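Local coordinates for spindle pole body-associated protein VIK1 (Candida glabrata, PDB 4GKP), which is a noncatalytic partner of the kinesin Kar3 and probably binds microtubules, here seen as its truncated neck and kinesin-like motor homology domain, at residues Ala19-Asp24 and Leu30-Ser35; Ile39-Asn44 and Asp258-Ser263; Ser150-Gly155 and Leu235-His240; Ser156-Leu161 and Lys187-Cys192; Ile206-Pro211 and Pro215-Ser220. One frame throughout, in Å; residues are numbered along the deposited sequence.

The five contacts lie around the central mixed sheet of a noncatalytic, kinesin-like motor domain; contacts 1, 4 and 5 include strands of it, while contacts 2 and 3 join smaller sheets to flanking helices. Contacts 1 and 2, 12 Å apart between centres, share the small three-stranded sheet: I31 N meets E40 O at 2.8 Å, and L30 CD2 packs on L260 CD1 at 3.6 Å. Contact 5, nested along the chain within the loop closed by contact 2, reaches it through L262 CD2 and L217 CD2 (3.8 Å). From there I238 CD1 against I206 CD1 (3.6 Å) leads into contact 3, which K187 NZ joins to contact 4 by reaching I152 O at 2.7 Å. Contacts 1 and 4 lie 35 Å apart between centres.

Contact 1: residues Ala19-Asp24 and Leu30-Ser35; sequences ANIIED and LIVNYS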
# COMPACT_ATOMS: atom_id res chain seq x y z
N ALA A 19 9.32 6.21 -3.58
CA ALA A 19 9.17 7.51 -2.95
C ALA A 19 8.32 8.38 -3.84
O ALA A 19 8.71 8.70 -4.95
CB ALA A 19 10.53 8.16 -2.70
N ASN A 20 7.15 8.74 -3.36
CA ASN A 20 6.30 9.67 -4.06
C ASN A 20 6.77 11.05 -3.61
O ASN A 20 6.51 11.47 -2.48
CB ASN A 20 4.83 9.39 -3.73
CG ASN A 20 3.89 9.88 -4.80
OD1 ASN A 20 4.30 10.26 -5.88
ND2 ASN A 20 2.60 9.87 -4.50
N ILE A 21 7.50 11.72 -4.49
CA ILE A 21 8.19 12.96 -4.19
C ILE A 21 7.21 14.07 -4.53
O ILE A 21 6.88 14.27 -5.70
CB ILE A 21 9.47 13.12 -5.07
CG1 ILE A 21 10.37 11.87 -4.99
CG2 ILE A 21 10.23 14.40 -4.77
CD1 ILE A 21 11.17 11.76 -3.70
N ILE A 22 6.73 14.79 -3.52
CA ILE A 22 5.94 15.98 -3.81
C ILE A 22 6.93 17.16 -3.93
O ILE A 22 7.15 17.91 -2.98
CB ILE A 22 4.80 16.20 -2.78
CG1 ILE A 22 4.06 14.88 -2.49
CG2 ILE A 22 3.82 17.26 -3.29
CD1 ILE A 22 3.33 14.29 -3.68
N GLU A 23 7.51 17.28 -5.13
CA GLU A 23 8.73 18.08 -5.39
C GLU A 23 8.64 19.55 -5.01
O GLU A 23 9.56 20.09 -4.41
CB GLU A 23 9.15 17.93 -6.85
CG GLU A 23 10.60 18.31 -7.14
CD GLU A 23 10.90 18.27 -8.63
OE1 GLU A 23 11.64 17.35 -9.05
OE2 GLU A 23 10.39 19.13 -9.37
N ASP A 24 7.54 20.20 -5.38
CA ASP A 24 7.33 21.61 -5.07
C ASP A 24 7.01 21.88 -3.59
O ASP A 24 6.86 23.03 -3.19
CB ASP A 24 6.23 22.21 -5.97
CG ASP A 24 4.87 21.60 -5.71
OD1 ASP A 24 4.75 20.36 -5.70
OD2 ASP A 24 3.90 22.38 -5.53
N LEU A 30 16.14 18.42 2.11
CA LEU A 30 16.14 17.09 1.48
C LEU A 30 16.53 17.24 0.01
O LEU A 30 15.95 18.04 -0.73
CB LEU A 30 14.77 16.39 1.61
CG LEU A 30 14.28 15.99 3.00
CD1 LEU A 30 12.86 15.47 2.91
CD2 LEU A 30 15.19 14.95 3.64
N ILE A 31 17.55 16.49 -0.38
CA ILE A 31 18.14 16.65 -1.70
C ILE A 31 17.74 15.46 -2.55
O ILE A 31 18.16 14.32 -2.28
CB ILE A 31 19.68 16.86 -1.65
CG1 ILE A 31 20.02 18.16 -0.89
CG2 ILE A 31 20.29 16.86 -3.05
CD1 ILE A 31 19.22 19.39 -1.30
N VAL A 32 16.89 15.73 -3.53
CA VAL A 32 16.33 14.70 -4.40
C VAL A 32 17.26 14.44 -5.59
O VAL A 32 17.56 15.34 -6.38
CB VAL A 32 14.92 15.09 -4.87
CG1 VAL A 32 14.42 14.14 -5.95
CG2 VAL A 32 13.95 15.11 -3.70
N ASN A 33 17.71 13.19 -5.69
CA ASN A 33 18.52 12.76 -6.81
C ASN A 33 17.80 11.71 -7.65
O ASN A 33 17.86 10.51 -7.36
CB ASN A 33 19.86 12.23 -6.30
CG ASN A 33 20.93 12.20 -7.38
OD1 ASN A 33 20.66 12.45 -8.57
ND2 ASN A 33 22.17 11.90 -6.97
N TYR A 34 17.12 12.16 -8.71
CA TYR A 34 16.35 11.24 -9.57
C TYR A 34 17.21 10.22 -10.28
O TYR A 34 16.85 9.04 -10.32
CB TYR A 34 15.49 12.01 -10.57
CG TYR A 34 14.35 12.73 -9.90
CD1 TYR A 34 13.33 12.02 -9.25
CD2 TYR A 34 14.30 14.12 -9.90
CE1 TYR A 34 12.29 12.68 -8.62
CE2 TYR A 34 13.25 14.79 -9.28
CZ TYR A 34 12.25 14.06 -8.64
OH TYR A 34 11.22 14.73 -8.03
N SER A 35 18.35 10.66 -10.80
CA SER A 35 19.27 9.77 -11.52
C SER A 35 19.74 8.61 -10.64
O SER A 35 19.78 7.46 -11.09
CB SER A 35 20.47 10.57 -12.06
OG SER A 35 21.36 10.97 -11.02
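E23 meets Y34 because its chi1 of -161° puts CG opposite the backbone N, after which the chain runs on extended; in Y34, with a chi1 of -70°, CG lies beside the backbone N and opposite the carbonyl carbon, and the ring reaches toward strand 17-22. The phenol then donates to the carboxylate, OH to E23 OE1, at 2.8 Å. The acceptor sits at the edge of the ring, close to its plane, yet the hydroxyl approaches from above the carboxylate plane, 38° out of it. E23 OE1 has a second partner in the side-chain amide of Q55, so two donors hold that end of the carboxylate. Next to the polar pair lies the apolar part. I21 CG2 lies 3.4 Å from Y34 OH and 3.9 Å from V32 CG2, the two aliphatic side chains sliding past each other in opposite directions, while I21 CG1 approaches Y34 CE1 obliquely at 4.2 Å. V32 CG1 is placed over one face of the tyrosine ring, toward the rim. L53 of the neighbouring strand 52-56 touches both V32 and Y34. This is the join, familiar from kinesin motor domains, between the first strand of the central sheet and the small three-stranded antiparallel lobe beside it.

Contact 2: residues Ile39-Asn44 and Asp258-Ser263; sequences IEDMKN and DILKLS
I39 and D41, two residues apart on strand 38-41, both face L260 of helix 256-266, which lies against the three-stranded antiparallel lobe of this kinesin-like fold. I39 comes first: its CD1 reaches L260 CD2 at 4.2 Å, the two side chains crossing at about a right angle in a buried, wholly apolar touch. F50 touches both I39 and L260, and L30 of the adjoining strand does likewise, so the pair sits among further hydrophobic groups. D41 follows on the same side of the strand, with OD2 4.4 Å from L260 CD1. This carboxylate is buried, and its polar needs are met where the strand ends: OD1 accepts from the backbone N of N44, three residues on, at 2.9 Å, an Asx motif, and K43 N adds a weak bond. At N44 the side chain turns back to its aspartate. Its ND2 gives a 2.9 Å bond to D41 OD2, fairly straight at 161°, on the syn side but 30° out of the carboxylate plane, so both carboxylate oxygens are gripped by one turn. On the helix side, the carbonyl of L260 is in turn used by S263, whose OG reaches L260 O at 2.6 Å, in the carbonyl plane and on a lone pair.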
# COMPACT_ATOMS: atom_id res chain seq x y z
N ILE A 39 17.55 10.04 -1.85
CA ILE A 39 17.25 11.27 -1.16
C ILE A 39 18.27 11.43 -0.03
O ILE A 39 18.42 10.55 0.83
CB ILE A 39 15.80 11.29 -0.60
CG1 ILE A 39 14.78 11.03 -1.71
CG2 ILE A 39 15.50 12.61 0.10
CD1 ILE A 39 13.40 10.70 -1.20
N GLU A 40 19.00 12.54 -0.06
CA GLU A 40 19.86 12.85 1.06
C GLU A 40 19.15 13.80 2.01
O GLU A 40 18.62 14.83 1.61
CB GLU A 40 21.22 13.42 0.65
CG GLU A 40 22.05 13.80 1.87
CD GLU A 40 23.51 14.04 1.58
OE1 GLU A 40 23.83 14.66 0.54
OE2 GLU A 40 24.34 13.63 2.42
N ASP A 41 19.14 13.40 3.28
CA ASP A 41 18.65 14.18 4.39
C ASP A 41 19.82 15.01 4.97
O ASP A 41 20.65 14.49 5.71
CB ASP A 41 18.11 13.19 5.42
CG ASP A 41 17.41 13.84 6.58
OD1 ASP A 41 17.65 15.04 6.84
OD2 ASP A 41 16.63 13.13 7.26
N MET A 42 19.89 16.28 4.60
CA MET A 42 20.97 17.15 5.07
C MET A 42 20.81 17.53 6.55
O MET A 42 21.77 17.92 7.21
CB MET A 42 21.07 18.43 4.22
CG MET A 42 21.11 18.21 2.71
SD MET A 42 22.63 17.45 2.09
N LYS A 43 19.58 17.40 7.06
CA LYS A 43 19.28 17.66 8.46
C LYS A 43 19.83 16.54 9.34
O LYS A 43 20.39 16.80 10.40
CB LYS A 43 17.76 17.83 8.66
CG LYS A 43 17.29 18.04 10.10
N ASN A 44 19.69 15.30 8.87
CA ASN A 44 20.07 14.13 9.66
C ASN A 44 21.35 13.44 9.20
O ASN A 44 21.76 12.44 9.81
CB ASN A 44 18.92 13.13 9.73
CG ASN A 44 17.80 13.58 10.65
OD1 ASN A 44 17.97 13.65 11.87
ND2 ASN A 44 16.66 13.90 10.06
N ASP A 258 11.00 10.92 9.70
CA ASP A 258 10.64 9.63 10.29
C ASP A 258 10.11 8.67 9.23
O ASP A 258 10.38 7.46 9.28
CB ASP A 258 9.61 9.82 11.40
CG ASP A 258 10.21 10.45 12.65
OD1 ASP A 258 11.14 9.87 13.23
OD2 ASP A 258 9.75 11.54 13.04
N ILE A 259 9.36 9.19 8.26
CA ILE A 259 8.95 8.39 7.12
C ILE A 259 10.18 7.82 6.41
O ILE A 259 10.27 6.61 6.18
CB ILE A 259 8.06 9.18 6.14
CG1 ILE A 259 6.70 9.48 6.80
CG2 ILE A 259 7.94 8.42 4.82
CD1 ILE A 259 5.85 10.53 6.10
N LEU A 260 11.15 8.70 6.11
CA LEU A 260 12.42 8.27 5.54
C LEU A 260 13.12 7.22 6.40
O LEU A 260 13.52 6.17 5.89
CB LEU A 260 13.35 9.46 5.28
CG LEU A 260 12.95 10.43 4.17
CD1 LEU A 260 13.91 11.61 4.13
CD2 LEU A 260 12.92 9.74 2.82
N LYS A 261 13.28 7.50 7.69
CA LYS A 261 13.92 6.54 8.60
C LYS A 261 13.20 5.19 8.52
O LYS A 261 13.82 4.15 8.33
CB LYS A 261 13.98 7.06 10.05
N LEU A 262 11.88 5.25 8.63
CA LEU A 262 11.03 4.06 8.47
C LEU A 262 11.31 3.25 7.20
O LEU A 262 11.35 2.02 7.24
CB LEU A 262 9.56 4.48 8.54
CG LEU A 262 8.47 3.42 8.59
CD1 LEU A 262 8.68 2.49 9.78
CD2 LEU A 262 7.13 4.12 8.67
N SER A 263 11.51 3.94 6.07
CA SER A 263 11.80 3.25 4.80
C SER A 263 13.10 2.44 4.89
O SER A 263 13.18 1.32 4.36
CB SER A 263 11.80 4.22 3.61
OG SER A 263 12.87 5.14 3.64

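Contact 3: residues Ser150-Gly155 and Leu235-His240; sequences STISLG and LKKIFH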
# COMPACT_ATOMS: atom_id res chain seq x y z
N SER A 150 -2.69 -19.90 4.91
CA SER A 150 -2.75 -19.47 3.51
C SER A 150 -3.23 -18.02 3.32
O SER A 150 -3.06 -17.45 2.24
CB SER A 150 -3.69 -20.40 2.72
OG SER A 150 -5.04 -20.23 3.13
N THR A 151 -3.81 -17.43 4.37
CA THR A 151 -4.59 -16.21 4.26
C THR A 151 -4.85 -15.59 5.62
O THR A 151 -4.65 -16.23 6.67
CB THR A 151 -5.96 -16.50 3.57
OG1 THR A 151 -6.51 -15.29 3.01
CG2 THR A 151 -6.96 -17.14 4.55
N ILE A 152 -5.26 -14.33 5.59
CA ILE A 152 -5.83 -13.65 6.73
C ILE A 152 -7.32 -13.57 6.49
O ILE A 152 -7.80 -13.08 5.47
CB ILE A 152 -5.23 -12.24 6.89
CG1 ILE A 152 -3.71 -12.34 7.02
CG2 ILE A 152 -5.87 -11.51 8.07
CD1 ILE A 152 -3.03 -11.01 7.22
N SER A 153 -8.07 -14.09 7.44
CA SER A 153 -9.51 -14.14 7.28
C SER A 153 -10.13 -12.95 7.98
O SER A 153 -9.87 -12.72 9.16
CB SER A 153 -10.04 -15.45 7.84
OG SER A 153 -11.23 -15.79 7.17
N LEU A 154 -10.90 -12.17 7.23
CA LEU A 154 -11.65 -11.03 7.73
C LEU A 154 -13.11 -11.40 7.71
O LEU A 154 -13.60 -12.05 6.76
CB LEU A 154 -11.45 -9.79 6.84
CG LEU A 154 -10.23 -8.88 6.92
CD1 LEU A 154 -8.95 -9.60 6.50
CD2 LEU A 154 -10.43 -7.68 6.01
N GLY A 155 -13.83 -10.96 8.74
CA GLY A 155 -15.24 -11.29 8.82
C GLY A 155 -16.10 -10.11 8.51
O GLY A 155 -17.31 -10.12 8.77
N LEU A 235 0.72 -7.52 10.65
CA LEU A 235 1.82 -6.99 9.86
C LEU A 235 2.89 -8.03 9.57
O LEU A 235 3.38 -8.13 8.44
CB LEU A 235 2.43 -5.74 10.50
CG LEU A 235 1.49 -4.53 10.59
CD1 LEU A 235 2.18 -3.33 11.21
CD2 LEU A 235 0.90 -4.15 9.24
N LYS A 236 3.20 -8.84 10.58
CA LYS A 236 4.28 -9.82 10.45
C LYS A 236 3.84 -11.01 9.60
O LYS A 236 4.65 -11.61 8.90
CB LYS A 236 4.83 -10.26 11.82
N LYS A 237 2.56 -11.36 9.66
CA LYS A 237 1.99 -12.38 8.78
C LYS A 237 2.05 -11.95 7.30
O LYS A 237 2.33 -12.77 6.42
CB LYS A 237 0.55 -12.70 9.21
CG LYS A 237 -0.25 -13.59 8.26
CD LYS A 237 0.27 -15.02 8.27
CE LYS A 237 -0.31 -15.80 7.11
NZ LYS A 237 0.40 -17.10 6.91
N ILE A 238 1.80 -10.65 7.05
CA ILE A 238 1.87 -10.03 5.72
C ILE A 238 3.31 -9.97 5.18
O ILE A 238 3.56 -10.41 4.04
CB ILE A 238 1.18 -8.63 5.74
CG1 ILE A 238 -0.33 -8.77 5.94
CG2 ILE A 238 1.45 -7.84 4.48
CD1 ILE A 238 -1.01 -7.53 6.45
N PHE A 239 4.25 -9.46 5.99
CA PHE A 239 5.68 -9.45 5.60
C PHE A 239 6.26 -10.85 5.37
O PHE A 239 7.17 -11.02 4.56
CB PHE A 239 6.58 -8.69 6.60
CG PHE A 239 6.25 -7.24 6.75
CD1 PHE A 239 5.98 -6.44 5.64
CD2 PHE A 239 6.23 -6.65 8.01
CE1 PHE A 239 5.67 -5.10 5.79
CE2 PHE A 239 5.92 -5.31 8.17
CZ PHE A 239 5.64 -4.53 7.06
N HIS A 240 5.72 -11.85 6.08
CA HIS A 240 6.27 -13.20 5.95
C HIS A 240 5.65 -14.00 4.86
O HIS A 240 6.33 -14.81 4.24
CB HIS A 240 6.19 -13.96 7.28
CG HIS A 240 6.91 -15.30 7.25
ND1 HIS A 240 6.26 -16.47 7.11
CD2 HIS A 240 8.27 -15.61 7.34
CE1 HIS A 240 7.15 -17.49 7.11
NE2 HIS A 240 8.38 -16.96 7.25
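I152 pushes the far end of its side chain against two successive residues of helix 230-241, K237 and I238, and so fastens the small beta hairpin of strands 145-147 and 152-154 to that helix of the motor-like domain. The isoleucine's CD1 meets I238 CG1 at 3.7 Å, the two side chains crossing at about a right angle, and I238 CD1 is near the same methyl at 4.1 Å. K237 takes part with its aliphatic stem: CG lies 3.9 Å from both I152 CG1 and I152 CD1, the two chains running past one another in opposite directions. A bend at chi2 (70°) carries the rest of the lysine along the helix flank, CE coming to 4.4 Å from T151 O. In the next shell, K237 NZ forms a salt bridge with D241 OD2, one helical turn on, and a hydrogen bond to E149 O in the hairpin turn, consistent with keeping the stem against I152. L145 and I147 of the partner strand press on I152 and K237 respectively, while I206 of the central sheet backs I238. The hairpin backbone is fixed as well, with Y204 OH bonded to I152 N, and T151 OG1 is hydrogen-bonded to both K187 NZ and D202 OD2.

Contact 4: residues Ser156-Leu161 and Lys187-Cys192; sequences STLITL and KFQFFC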
# COMPACT_ATOMS: atom_id res chain seq x y z
N SER A 156 -15.50 -9.07 7.95
CA SER A 156 -16.25 -7.88 7.62
C SER A 156 -16.97 -8.02 6.27
O SER A 156 -16.73 -8.97 5.53
CB SER A 156 -15.34 -6.66 7.62
OG SER A 156 -14.37 -6.75 6.59
N THR A 157 -17.85 -7.06 5.97
CA THR A 157 -18.61 -6.99 4.74
C THR A 157 -17.77 -7.21 3.47
O THR A 157 -16.70 -6.60 3.29
CB THR A 157 -19.30 -5.61 4.65
OG1 THR A 157 -19.94 -5.31 5.90
CG2 THR A 157 -20.32 -5.54 3.49
N LEU A 158 -18.27 -8.07 2.58
CA LEU A 158 -17.56 -8.36 1.34
C LEU A 158 -18.40 -7.87 0.18
O LEU A 158 -19.60 -8.07 0.16
CB LEU A 158 -17.26 -9.87 1.24
CG LEU A 158 -16.54 -10.42 -0.01
CD1 LEU A 158 -15.69 -11.62 0.33
CD2 LEU A 158 -17.55 -10.75 -1.11
N ILE A 159 -17.76 -7.19 -0.76
CA ILE A 159 -18.41 -6.82 -2.00
C ILE A 159 -17.54 -7.30 -3.17
O ILE A 159 -16.35 -7.57 -2.99
CB ILE A 159 -18.67 -5.29 -2.14
CG1 ILE A 159 -17.35 -4.49 -2.25
CG2 ILE A 159 -19.58 -4.79 -1.02
CD1 ILE A 159 -17.56 -3.06 -2.70
N THR A 160 -18.14 -7.41 -4.35
CA THR A 160 -17.36 -7.51 -5.57
C THR A 160 -17.16 -6.10 -6.07
O THR A 160 -18.01 -5.24 -5.87
CB THR A 160 -18.07 -8.35 -6.64
OG1 THR A 160 -19.37 -7.79 -6.90
CG2 THR A 160 -18.21 -9.80 -6.17
N LEU A 161 -16.03 -5.86 -6.71
CA LEU A 161 -15.71 -4.50 -7.13
C LEU A 161 -16.72 -3.84 -8.07
O LEU A 161 -16.87 -2.62 -8.06
CB LEU A 161 -14.33 -4.44 -7.77
CG LEU A 161 -13.12 -4.66 -6.89
CD1 LEU A 161 -11.91 -4.24 -7.72
CD2 LEU A 161 -13.21 -3.84 -5.61
N LYS A 187 -8.53 -5.99 1.81
CA LYS A 187 -8.17 -7.29 1.28
C LYS A 187 -8.95 -7.56 0.00
O LYS A 187 -10.19 -7.57 0.02
CB LYS A 187 -8.45 -8.40 2.29
CG LYS A 187 -8.10 -9.77 1.73
CD LYS A 187 -8.60 -10.89 2.62
CE LYS A 187 -8.33 -12.24 1.97
NZ LYS A 187 -8.60 -13.34 2.94
N PHE A 188 -8.23 -7.75 -1.09
CA PHE A 188 -8.87 -8.07 -2.36
C PHE A 188 -8.61 -9.55 -2.62
O PHE A 188 -7.49 -10.03 -2.45
CB PHE A 188 -8.27 -7.27 -3.53
CG PHE A 188 -8.42 -5.77 -3.43
CD1 PHE A 188 -7.59 -5.01 -2.59
CD2 PHE A 188 -9.32 -5.10 -4.25
CE1 PHE A 188 -7.70 -3.61 -2.54
CE2 PHE A 188 -9.44 -3.69 -4.20
CZ PHE A 188 -8.62 -2.95 -3.36
N GLN A 189 -9.62 -10.27 -3.04
CA GLN A 189 -9.41 -11.62 -3.54
C GLN A 189 -9.61 -11.62 -5.04
O GLN A 189 -10.64 -11.13 -5.54
CB GLN A 189 -10.39 -12.60 -2.89
CG GLN A 189 -10.13 -12.92 -1.42
CD GLN A 189 -11.21 -13.80 -0.84
OE1 GLN A 189 -12.42 -13.47 -0.89
NE2 GLN A 189 -10.81 -14.94 -0.33
N PHE A 190 -8.64 -12.19 -5.75
CA PHE A 190 -8.72 -12.36 -7.21
C PHE A 190 -9.00 -13.82 -7.51
O PHE A 190 -8.18 -14.69 -7.16
CB PHE A 190 -7.40 -11.97 -7.87
CG PHE A 190 -7.20 -10.47 -8.01
CD1 PHE A 190 -6.82 -9.70 -6.91
CD2 PHE A 190 -7.37 -9.84 -9.25
CE1 PHE A 190 -6.62 -8.33 -7.06
CE2 PHE A 190 -7.18 -8.48 -9.39
CZ PHE A 190 -6.83 -7.72 -8.30
N PHE A 191 -10.17 -14.10 -8.10
CA PHE A 191 -10.53 -15.46 -8.53
C PHE A 191 -10.35 -15.48 -10.05
O PHE A 191 -11.09 -14.82 -10.78
CB PHE A 191 -11.97 -15.83 -8.11
CG PHE A 191 -12.19 -15.88 -6.60
CD1 PHE A 191 -12.53 -14.72 -5.89
CD2 PHE A 191 -12.11 -17.08 -5.90
CE1 PHE A 191 -12.75 -14.77 -4.51
CE2 PHE A 191 -12.31 -17.14 -4.53
CZ PHE A 191 -12.64 -15.98 -3.83
N CYS A 192 -9.32 -16.18 -10.52
CA CYS A 192 -8.97 -16.19 -11.94
C CYS A 192 -9.97 -17.01 -12.73
O CYS A 192 -10.27 -18.17 -12.37
CB CYS A 192 -7.54 -16.71 -12.17
SG CYS A 192 -7.08 -16.67 -13.92
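Apolar packing carries the buried part of this contact: L161 lays CD2 4.0 Å from CE2 of F188, the leucine and phenylalanine side chains crossing at about a right angle and the methyl coming in obliquely to the ring. The F188 side chain leaves its strand at a chi1 of -62°, which lets the far end of the ring reach L161. Both residues are covered by helix 96-107, where L101 touches each of them, while F104 packs on L161 and meets the F188 ring edge-to-face. F203 of the next strand adds another ring beside F188.

The second touch sets a leucine methyl beside an amide oxygen. L158 CD1 comes to 4.0 Å from OE1 of Q189, a van der Waals approach in which the side chains again run roughly perpendicular. Q189 OE1 has its polar partner elsewhere, in T115 OG1, and L158 packs on T115 too, so that threonine sits between the two segments.

Backbone bonding explains the spacing. I159 and L161 pair with L116 and I114, whereas K187 and Q189 pair with Q117 and T115, all on strand 112-121. The segments are therefore next-but-one neighbours, some 9.1 Å apart between L161 CA and F188 CA, and their side chains meet across that middle strand, an arrangement proper to the antiparallel end of the kinesin-like central sheet.

Contact 5: residues Ile206-Pro211 and Pro215-Ser220; sequences IEIYQP and PILKRS
I208, near the end of strand 201-208, and L217 of helix 214-219 join a central strand of the kinesin-like sheet to the short helix that follows it in the chain. Their hydrophobic contact is compact: the CD1 methyl of I208 meets both branches of the leucine, CD1 at 3.7 Å and CD2 at 3.8 Å, with the side chains at a slant to one another. L217 has CG set opposite its backbone N (chi1 -167°), which throws the fork out toward the strand. F86, from the parallel neighbour strand 83-88, touches both residues, and L235 and F239 of helix 230-241 press on L217, so this is a buried meeting of sheet and helices. I208 itself is held in the sheet by backbone bonds to S87 and G89.

A van der Waals approach closes the connection nearer the surface. The carbonyl oxygen P211 O comes to 3.5 Å from P215 CD, where the chain, having left the strand, enters the helix; it spans only three intervening residues.

Hydrogen bonds within 215-220 hold the helical side of the contact in shape. R219 N bonds to P215 O at 2.8 Å in the regular helical pattern. The carbonyl of I216 receives two donors from one residue, S220 N at 3.0 Å and S220 OG at 2.7 Å, which reach I216 O from opposite faces of its plane.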
# COMPACT_ATOMS: atom_id res chain seq x y z
N ILE A 206 -2.49 -1.58 2.32
CA ILE A 206 -2.39 -1.16 3.69
C ILE A 206 -2.03 0.30 3.76
O ILE A 206 -1.02 0.73 3.19
CB ILE A 206 -1.41 -2.05 4.46
CG1 ILE A 206 -2.01 -3.46 4.57
CG2 ILE A 206 -1.15 -1.48 5.85
CD1 ILE A 206 -1.01 -4.58 4.37
N GLU A 207 -2.92 1.04 4.41
CA GLU A 207 -2.82 2.48 4.55
C GLU A 207 -2.33 2.82 5.96
O GLU A 207 -2.99 2.49 6.96
CB GLU A 207 -4.18 3.13 4.31
CG GLU A 207 -4.70 3.12 2.88
CD GLU A 207 -6.18 3.50 2.81
OE1 GLU A 207 -7.02 2.78 3.40
OE2 GLU A 207 -6.51 4.52 2.17
N ILE A 208 -1.19 3.47 6.04
CA ILE A 208 -0.61 3.89 7.31
C ILE A 208 -0.35 5.39 7.26
O ILE A 208 0.66 5.83 6.69
CB ILE A 208 0.67 3.11 7.61
CG1 ILE A 208 0.34 1.62 7.73
CG2 ILE A 208 1.33 3.63 8.88
CD1 ILE A 208 1.53 0.71 7.73
N TYR A 209 -1.28 6.17 7.81
CA TYR A 209 -1.19 7.63 7.80
C TYR A 209 -1.19 8.25 9.21
O TYR A 209 -1.38 9.46 9.33
CB TYR A 209 -2.31 8.25 6.96
CG TYR A 209 -2.39 7.71 5.56
CD1 TYR A 209 -1.25 7.61 4.76
CD2 TYR A 209 -3.62 7.30 5.03
CE1 TYR A 209 -1.33 7.10 3.49
CE2 TYR A 209 -3.70 6.80 3.74
CZ TYR A 209 -2.55 6.70 2.98
OH TYR A 209 -2.59 6.21 1.70
N GLN A 210 -0.99 7.43 10.24
CA GLN A 210 -0.89 7.91 11.62
C GLN A 210 0.51 7.65 12.17
O GLN A 210 0.91 6.50 12.34
CB GLN A 210 -1.98 7.27 12.49
CG GLN A 210 -1.96 7.68 13.97
N PRO A 211 1.27 8.74 12.46
CA PRO A 211 2.67 8.69 12.93
C PRO A 211 2.90 7.77 14.13
O PRO A 211 3.95 7.15 14.23
CB PRO A 211 2.95 10.15 13.32
CG PRO A 211 2.05 10.94 12.43
CD PRO A 211 0.79 10.12 12.30
N PRO A 215 6.29 3.20 14.70
CA PRO A 215 6.98 2.27 15.61
C PRO A 215 6.50 0.82 15.54
O PRO A 215 7.33 -0.11 15.56
CB PRO A 215 6.70 2.86 16.99
CG PRO A 215 6.58 4.33 16.74
CD PRO A 215 5.85 4.42 15.42
N ILE A 216 5.18 0.63 15.45
CA ILE A 216 4.60 -0.72 15.32
C ILE A 216 5.06 -1.37 14.01
O ILE A 216 5.45 -2.55 13.99
CB ILE A 216 3.05 -0.72 15.39
CG1 ILE A 216 2.57 -0.20 16.75
N LEU A 217 5.03 -0.59 12.93
CA LEU A 217 5.52 -1.07 11.65
C LEU A 217 7.00 -1.44 11.76
O LEU A 217 7.37 -2.58 11.49
CB LEU A 217 5.25 -0.03 10.55
CG LEU A 217 5.40 -0.43 9.08
CD1 LEU A 217 4.34 -1.45 8.68
CD2 LEU A 217 5.29 0.80 8.19
N LYS A 218 7.83 -0.49 12.19
CA LYS A 218 9.25 -0.75 12.45
C LYS A 218 9.46 -2.07 13.22
O LYS A 218 10.15 -2.96 12.74
CB LYS A 218 9.90 0.42 13.19
N ARG A 219 8.83 -2.19 14.40
CA ARG A 219 8.94 -3.39 15.24
C ARG A 219 8.62 -4.67 14.46
O ARG A 219 9.29 -5.69 14.63
CB ARG A 219 8.06 -3.29 16.49
CG ARG A 219 8.61 -2.41 17.60
CD ARG A 219 7.92 -2.66 18.94
NE ARG A 219 6.57 -2.08 19.01
CZ ARG A 219 5.43 -2.77 18.90
NH1 ARG A 219 5.45 -4.09 18.72
NH2 ARG A 219 4.27 -2.14 18.98
N SER A 220 7.60 -4.62 13.60
CA SER A 220 7.32 -5.70 12.67
C SER A 220 8.44 -5.76 11.63
O SER A 220 8.91 -6.84 11.25
CB SER A 220 5.98 -5.46 11.98
OG SER A 220 4.99 -5.01 12.89